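Local coordinates for protein beta-carbonic anhydrase (Methanothermobacter thermautotrophicus, PDB 1G5C) that probably catalyses the reversible hydration of carbon dioxide to bicarbonate, as a zinc-containing carbonic anhydrase of the beta class, at residues A[56-64]-A[131-139]. Sequence-based numbering, arbitrary orientation.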
loop_
_atom_site.group_PDB
_atom_site.type_symbol
_atom_site.label_atom_id
_atom_site.label_comp_id
_atom_site.label_asym_id
_atom_site.label_seq_id
_atom_site.Cartn_x
_atom_site.Cartn_y
_atom_site.Cartn_z
ATOM N N LYS A 56 0.463 -3.068 0.373
ATOM C CA LYS A 56 -0.222 -4.037 1.229
ATOM C C LYS A 56 -1.733 -3.995 1.051
ATOM O O LYS A 56 -2.334 -2.920 0.995
ATOM C CB LYS A 56 0.067 -3.771 2.728
ATOM C CG LYS A 56 1.513 -3.969 3.186
ATOM C CD LYS A 56 1.643 -3.717 4.713
ATOM C CE LYS A 56 3.037 -4.018 5.244
ATOM N NZ LYS A 56 3.038 -4.046 6.760
ATOM N N ASN A 57 -2.345 -5.171 0.953
ATOM C CA ASN A 57 -3.795 -5.256 0.843
ATOM C C ASN A 57 -4.191 -6.572 1.509
ATOM O O ASN A 57 -3.334 -7.266 2.061
ATOM C CB ASN A 57 -4.254 -5.194 -0.624
ATOM C CG ASN A 57 -3.813 -6.416 -1.454
ATOM O OD1 ASN A 57 -3.305 -7.415 -0.932
ATOM N ND2 ASN A 57 -4.028 -6.331 -2.757
ATOM N N ALA A 58 -5.474 -6.924 1.483
ATOM C CA ALA A 58 -5.896 -8.153 2.144
ATOM C C ALA A 58 -5.484 -9.410 1.369
ATOM O O ALA A 58 -6.009 -9.671 0.285
ATOM C CB ALA A 58 -7.422 -8.139 2.358
ATOM N N GLY A 59 -4.540 -10.174 1.920
ATOM C CA GLY A 59 -4.096 -11.404 1.273
ATOM C C GLY A 59 -3.021 -11.270 0.216
ATOM O O GLY A 59 -2.721 -12.248 -0.472
ATOM N N ASN A 60 -2.416 -10.083 0.103
ATOM C CA ASN A 60 -1.391 -9.813 -0.906
ATOM C C ASN A 60 -1.768 -10.387 -2.265
ATOM O O ASN A 60 -1.008 -11.124 -2.907
ATOM C CB ASN A 60 0.002 -10.309 -0.471
ATOM C CG ASN A 60 0.016 -11.770 -0.050
ATOM O OD1 ASN A 60 -0.249 -12.096 1.099
ATOM N ND2 ASN A 60 0.336 -12.649 -0.978
ATOM N N ILE A 61 -2.970 -10.033 -2.694
ATOM C CA ILE A 61 -3.498 -10.462 -3.983
ATOM C C ILE A 61 -3.183 -9.375 -5.011
ATOM O O ILE A 61 -3.439 -8.196 -4.777
ATOM C CB ILE A 61 -5.008 -10.644 -3.896
ATOM C CG1 ILE A 61 -5.323 -11.777 -2.927
ATOM C CG2 ILE A 61 -5.596 -10.916 -5.297
ATOM C CD1 ILE A 61 -6.805 -11.916 -2.637
ATOM N N VAL A 62 -2.616 -9.770 -6.141
ATOM C CA VAL A 62 -2.259 -8.820 -7.182
ATOM C C VAL A 62 -3.467 -8.473 -8.047
ATOM O O VAL A 62 -3.893 -9.270 -8.886
ATOM C CB VAL A 62 -1.138 -9.391 -8.078
ATOM C CG1 VAL A 62 -0.806 -8.406 -9.193
ATOM C CG2 VAL A 62 0.097 -9.683 -7.241
ATOM N N ASP A 63 -4.040 -7.298 -7.814
ATOM C CA ASP A 63 -5.188 -6.840 -8.591
ATOM C C ASP A 63 -4.739 -5.586 -9.348
ATOM O O ASP A 63 -3.551 -5.241 -9.334
ATOM C CB ASP A 63 -6.384 -6.534 -7.668
ATOM C CG ASP A 63 -6.067 -5.478 -6.615
ATOM O OD1 ASP A 63 -6.970 -5.119 -5.820
ATOM O OD2 ASP A 63 -4.914 -5.001 -6.582
ATOM N N ASP A 64 -5.673 -4.914 -10.017
ATOM C CA ASP A 64 -5.343 -3.714 -10.788
ATOM C C ASP A 64 -4.672 -2.619 -9.966
ATOM O O ASP A 64 -3.755 -1.945 -10.453
ATOM C CB ASP A 64 -6.597 -3.132 -11.440
ATOM C CG ASP A 64 -7.285 -4.116 -12.365
ATOM O OD1 ASP A 64 -6.595 -4.718 -13.219
ATOM O OD2 ASP A 64 -8.518 -4.283 -12.243
ATOM N N ASN A 131 -1.427 -18.493 -4.111
ATOM C CA ASN A 131 -1.777 -17.085 -4.315
ATOM C C ASN A 131 -0.528 -16.286 -4.687
ATOM O O ASN A 131 -0.578 -15.408 -5.556
ATOM C CB ASN A 131 -2.403 -16.510 -3.053
ATOM C CG ASN A 131 -2.729 -15.059 -3.202
ATOM O OD1 ASN A 131 -3.457 -14.679 -4.112
ATOM N ND2 ASN A 131 -2.183 -14.227 -2.313
ATOM N N VAL A 132 0.599 -16.583 -4.038
ATOM C CA VAL A 132 1.847 -15.896 -4.348
ATOM C C VAL A 132 2.316 -16.181 -5.797
ATOM O O VAL A 132 2.662 -15.262 -6.554
ATOM C CB VAL A 132 2.975 -16.302 -3.374
ATOM C CG1 VAL A 132 4.312 -15.773 -3.892
ATOM C CG2 VAL A 132 2.709 -15.727 -1.971
ATOM N N ILE A 133 2.341 -17.458 -6.172
ATOM C CA ILE A 133 2.751 -17.861 -7.509
ATOM C C ILE A 133 1.843 -17.191 -8.527
ATOM O O ILE A 133 2.297 -16.712 -9.562
ATOM C CB ILE A 133 2.658 -19.400 -7.684
ATOM C CG1 ILE A 133 3.701 -20.088 -6.800
ATOM C CG2 ILE A 133 2.891 -19.784 -9.159
ATOM C CD1 ILE A 133 5.113 -19.713 -7.149
ATOM N N GLU A 134 0.552 -17.166 -8.234
ATOM C CA GLU A 134 -0.418 -16.544 -9.124
ATOM C C GLU A 134 -0.111 -15.042 -9.260
ATOM O O GLU A 134 -0.216 -14.472 -10.349
ATOM C CB GLU A 134 -1.824 -16.740 -8.551
ATOM C CG GLU A 134 -2.934 -16.063 -9.340
ATOM C CD GLU A 134 -2.949 -16.482 -10.803
ATOM O OE1 GLU A 134 -2.775 -17.692 -11.082
ATOM O OE2 GLU A 134 -3.142 -15.605 -11.672
ATOM N N GLY A 135 0.261 -14.402 -8.152
ATOM C CA GLY A 135 0.577 -12.982 -8.204
ATOM C C GLY A 135 1.800 -12.750 -9.065
ATOM O O GLY A 135 1.878 -11.778 -9.811
ATOM N N VAL A 136 2.774 -13.642 -8.964
ATOM C CA VAL A 136 3.981 -13.503 -9.772
ATOM C C VAL A 136 3.590 -13.572 -11.251
ATOM O O VAL A 136 4.012 -12.741 -12.068
ATOM C CB VAL A 136 5.000 -14.624 -9.442
ATOM C CG1 VAL A 136 6.119 -14.653 -10.492
ATOM C CG2 VAL A 136 5.596 -14.382 -8.025
ATOM N N LYS A 137 2.761 -14.548 -11.596
ATOM C CA LYS A 137 2.336 -14.682 -12.981
ATOM C C LYS A 137 1.616 -13.436 -13.489
ATOM O O LYS A 137 1.852 -12.995 -14.613
ATOM C CB LYS A 137 1.462 -15.928 -13.140
ATOM C CG LYS A 137 2.240 -17.094 -13.772
ATOM C CD LYS A 137 1.667 -18.487 -13.471
ATOM C CE LYS A 137 0.224 -18.438 -13.001
ATOM N NZ LYS A 137 -0.390 -19.792 -12.976
ATOM N N ARG A 138 0.745 -12.857 -12.667
ATOM C CA ARG A 138 0.028 -11.656 -13.069
ATOM C C ARG A 138 0.951 -10.482 -13.332
ATOM O O ARG A 138 0.786 -9.767 -14.315
ATOM C CB ARG A 138 -0.987 -11.250 -12.012
ATOM C CG ARG A 138 -2.334 -11.898 -12.203
ATOM C CD ARG A 138 -3.306 -11.467 -11.148
ATOM N NE ARG A 138 -4.085 -12.619 -10.719
ATOM C CZ ARG A 138 -5.195 -12.557 -9.989
ATOM N NH1 ARG A 138 -5.680 -11.384 -9.594
ATOM N NH2 ARG A 138 -5.817 -13.679 -9.649
ATOM N N LEU A 139 1.922 -10.277 -12.452
ATOM C CA LEU A 139 2.850 -9.169 -12.627
ATOM C C LEU A 139 3.691 -9.381 -13.880
ATOM O O LEU A 139 3.864 -8.475 -14.689
ATOM C CB LEU A 139 3.757 -9.029 -11.400
ATOM C CG LEU A 139 3.113 -8.390 -10.162
ATOM C CD1 LEU A 139 4.061 -8.471 -8.988
ATOM C CD2 LEU A 139 2.769 -6.933 -10.468
HETATM O O HOH W 1 -0.148 -12.678 -5.102
#
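V62 packs against helix 128-141 where the helix has no side chain, at G135. In this beta-class carbonic anhydrase, the loop that follows strand 53-57 lies close to the zinc site and opens with a type II turn, N57 to N60. The V62 methyls divide the work. V62 CG2 sits 3.5 Å from G135 CA. V62 CG1, anti to the backbone N (chi1 178°), lies 4.0 Å from L139 CG and equally near R138 CB. I67 of helix 64-77 and I84 of strand 81-87 also touch V62.

At the turn end, the N131 amide meets the loop at G59 and N60, with CG anti to its backbone N (chi1 178°). N131 ND2 gives two weak hydrogen bonds, to G59 O (2.8 Å) and N60 O. A water bridges N60 O and N131 O, so N60 O has two partners. N57 braces the loop from within: OD1 accepts from I61 N, and ND2 donates to I61 O in the amide plane.

R138 bends at chi3 and lays its guanidinium beside the loop. E134 OE2 meets R138 NE in the guanidinium plane, 3.3 Å away, which should help fix the group's rotation. R138 NH1 donates to V62 O at 2.9 Å, tilted 30° from the carbonyl plane.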